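Local coordinates for uncharacterized protein (Bacteroides ovatus, PDB 4E6F) that is of unknown function but belongs to the DUF4468 family, whose members have a fold resembling that of the TATA-binding protein, at residues A[20-25]-A[127-133]. Residues are numbered along the deposited sequence; the frame is centred on the assembly and turned at random. Where two conformers were deposited one is given.
Sequences EVDGKV and AEEWITD
Glu20 reaches across to Thr132 from the first strand of a beta hairpin, closed by a type I' turn from Val21 to Lys24, at one edge of the antiparallel sheet of this TBP-like fold. Glu20 CD lies 3.7 Å from Thr132 CG2, the carboxyl arm running square across the threonine. Being long and charged, Glu20 also reaches the start of helix 133-136: a water bridges Glu20 OE2 and Asp133 N, accepting from the latter at 2.9 Å. Gly23, with its positive phi of 74°, suits the turn and brings its carbonyl O to Glu128 CG. Lys24, at an exposed strand position that suits a charged residue, brushes Glu128 OE2 with CB.

At Val25 the strand meets the loop most fully. Glu128 folds back on itself at its second torsion (72°), which brings OE2 round to accept from Val25 N (2.8 Å, 162°) through its anti lone pair, and a water joins that oxygen to Val25 O. Val25 N would probably lose this acceptor, and the water its bridge, were Glu128 replaced by an alanine. Val25, buried and branched at CB, rests on the methyl of Ala127, where a small residue probably lets the two backbones come close; most tightly, Val25 CG2 presses on Thr132 CG2 at 3.4 Å, while Thr132 OG1 donates to Glu128 O from above the carbonyl plane.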
loop_
_atom_site.group_PDB
_atom_site.type_symbol
_atom_site.label_atom_id
_atom_site.label_comp_id
_atom_site.label_asym_id
_atom_site.label_seq_id
_atom_site.Cartn_x
_atom_site.Cartn_y
_atom_site.Cartn_z
ATOM N N GLU A 20 -8.065 9.878 0.244
ATOM C CA GLU A 20 -9.247 9.445 0.979
ATOM C C GLU A 20 -10.388 9.251 -0.003
ATOM O O GLU A 20 -10.579 10.070 -0.916
ATOM C CB GLU A 20 -9.632 10.450 2.061
ATOM C CG GLU A 20 -8.599 10.518 3.169
ATOM C CD GLU A 20 -8.858 11.645 4.145
ATOM O OE1 GLU A 20 -9.871 11.571 4.882
ATOM O OE2 GLU A 20 -8.059 12.611 4.162
ATOM N N VAL A 21 -11.115 8.143 0.166
ATOM C CA VAL A 21 -12.275 7.787 -0.662
ATOM C C VAL A 21 -13.395 7.421 0.302
ATOM O O VAL A 21 -13.214 6.519 1.121
ATOM C CB VAL A 21 -11.989 6.642 -1.673
ATOM C CG1 VAL A 21 -13.262 6.292 -2.466
ATOM C CG2 VAL A 21 -10.847 6.997 -2.612
ATOM N N ASP A 22 -14.529 8.154 0.235
ATOM C CA ASP A 22 -15.692 7.952 1.124
ATOM C C ASP A 22 -15.248 7.913 2.617
ATOM O O ASP A 22 -15.654 7.028 3.379
ATOM C CB ASP A 22 -16.474 6.672 0.724
ATOM C CG ASP A 22 -16.976 6.664 -0.717
ATOM O OD1 ASP A 22 -17.491 7.712 -1.176
ATOM O OD2 ASP A 22 -16.842 5.612 -1.391
ATOM N N GLY A 23 -14.371 8.848 2.985
ATOM C CA GLY A 23 -13.832 9.004 4.338
ATOM C C GLY A 23 -12.803 7.986 4.802
ATOM O O GLY A 23 -12.440 7.976 5.981
ATOM N N LYS A 24 -12.311 7.131 3.884
ATOM C CA LYS A 24 -11.332 6.086 4.218
ATOM C C LYS A 24 -10.041 6.256 3.432
ATOM O O LYS A 24 -10.073 6.703 2.293
ATOM C CB LYS A 24 -11.916 4.686 3.919
ATOM C CG LYS A 24 -13.254 4.382 4.611
ATOM C CD LYS A 24 -13.100 4.177 6.109
ATOM C CE LYS A 24 -14.375 3.657 6.737
ATOM N NZ LYS A 24 -14.313 3.745 8.217
ATOM N N VAL A 25 -8.916 5.863 4.027
ATOM C CA VAL A 25 -7.634 5.947 3.331
ATOM C C VAL A 25 -7.563 4.844 2.288
ATOM O O VAL A 25 -7.705 3.653 2.615
ATOM C CB VAL A 25 -6.444 5.886 4.311
ATOM C CG1 VAL A 25 -5.115 5.731 3.554
ATOM C CG2 VAL A 25 -6.423 7.134 5.184
ATOM N N ALA A 127 -5.590 3.986 9.951
ATOM C CA ALA A 127 -4.931 4.999 9.114
ATOM C C ALA A 127 -5.722 6.328 9.045
ATOM O O ALA A 127 -5.122 7.397 8.975
ATOM C CB ALA A 127 -4.726 4.444 7.709
ATOM N N GLU A 128 -7.062 6.260 9.086
ATOM C CA GLU A 128 -7.967 7.422 8.955
ATOM C C GLU A 128 -7.841 8.428 10.079
ATOM O O GLU A 128 -8.192 9.599 9.893
ATOM C CB GLU A 128 -9.436 6.979 8.893
ATOM C CG GLU A 128 -9.775 6.219 7.625
ATOM C CD GLU A 128 -9.191 4.814 7.542
ATOM O OE1 GLU A 128 -9.003 4.180 8.609
ATOM O OE2 GLU A 128 -8.956 4.338 6.408
ATOM N N GLU A 129 -7.371 7.979 11.231
ATOM C CA GLU A 129 -7.246 8.868 12.391
ATOM C C GLU A 129 -5.784 9.096 12.712
ATOM O O GLU A 129 -5.464 9.604 13.805
ATOM C CB GLU A 129 -7.980 8.274 13.633
ATOM C CG GLU A 129 -9.193 7.392 13.345
ATOM C CD GLU A 129 -10.381 8.019 12.638
ATOM O OE1 GLU A 129 -10.604 9.242 12.790
ATOM O OE2 GLU A 129 -11.122 7.265 11.967
ATOM N N TRP A 130 -4.867 8.740 11.757
ATOM C CA TRP A 130 -3.454 8.770 12.025
ATOM C C TRP A 130 -2.572 9.411 10.922
ATOM O O TRP A 130 -1.755 10.281 11.226
ATOM C CB TRP A 130 -3.027 7.322 12.257
ATOM C CG TRP A 130 -1.900 7.146 13.221
ATOM C CD1 TRP A 130 -0.730 6.490 12.988
ATOM C CD2 TRP A 130 -1.820 7.650 14.568
ATOM N NE1 TRP A 130 0.064 6.524 14.112
ATOM C CE2 TRP A 130 -0.576 7.237 15.095
ATOM C CE3 TRP A 130 -2.692 8.394 15.391
ATOM C CZ2 TRP A 130 -0.150 7.591 16.389
ATOM C CZ3 TRP A 130 -2.274 8.741 16.673
ATOM C CH2 TRP A 130 -1.016 8.339 17.160
ATOM N N ILE A 131 -2.709 8.963 9.645
ATOM C CA ILE A 131 -1.817 9.457 8.569
ATOM C C ILE A 131 -2.495 10.380 7.559
ATOM O O ILE A 131 -1.853 10.803 6.605
ATOM C CB ILE A 131 -1.116 8.280 7.828
ATOM C CG1 ILE A 131 -2.127 7.324 7.123
ATOM C CG2 ILE A 131 -0.212 7.515 8.796
ATOM C CD1 ILE A 131 -1.452 6.363 6.140
ATOM N N THR A 132 -3.780 10.661 7.736
ATOM C CA THR A 132 -4.495 11.574 6.847
ATOM C C THR A 132 -3.989 13.009 7.018
ATOM O O THR A 132 -3.402 13.336 8.060
ATOM C CB THR A 132 -5.988 11.534 7.136
ATOM O OG1 THR A 132 -6.191 11.744 8.536
ATOM C CG2 THR A 132 -6.631 10.221 6.679
ATOM N N ASP A 133 -4.219 13.862 6.011
ATOM C CA ASP A 133 -3.774 15.271 6.085
ATOM C C ASP A 133 -4.220 15.952 7.376
ATOM O O ASP A 133 -3.448 16.706 7.976
ATOM C CB ASP A 133 -4.343 16.074 4.897
ATOM C CG ASP A 133 -3.784 15.726 3.534
ATOM O OD1 ASP A 133 -2.952 14.784 3.442
ATOM O OD2 ASP A 133 -4.154 16.411 2.551
HETATM O O HOH W 1 -5.411 12.531 3.774
HETATM O O HOH W 2 -7.138 2.585 5.184
#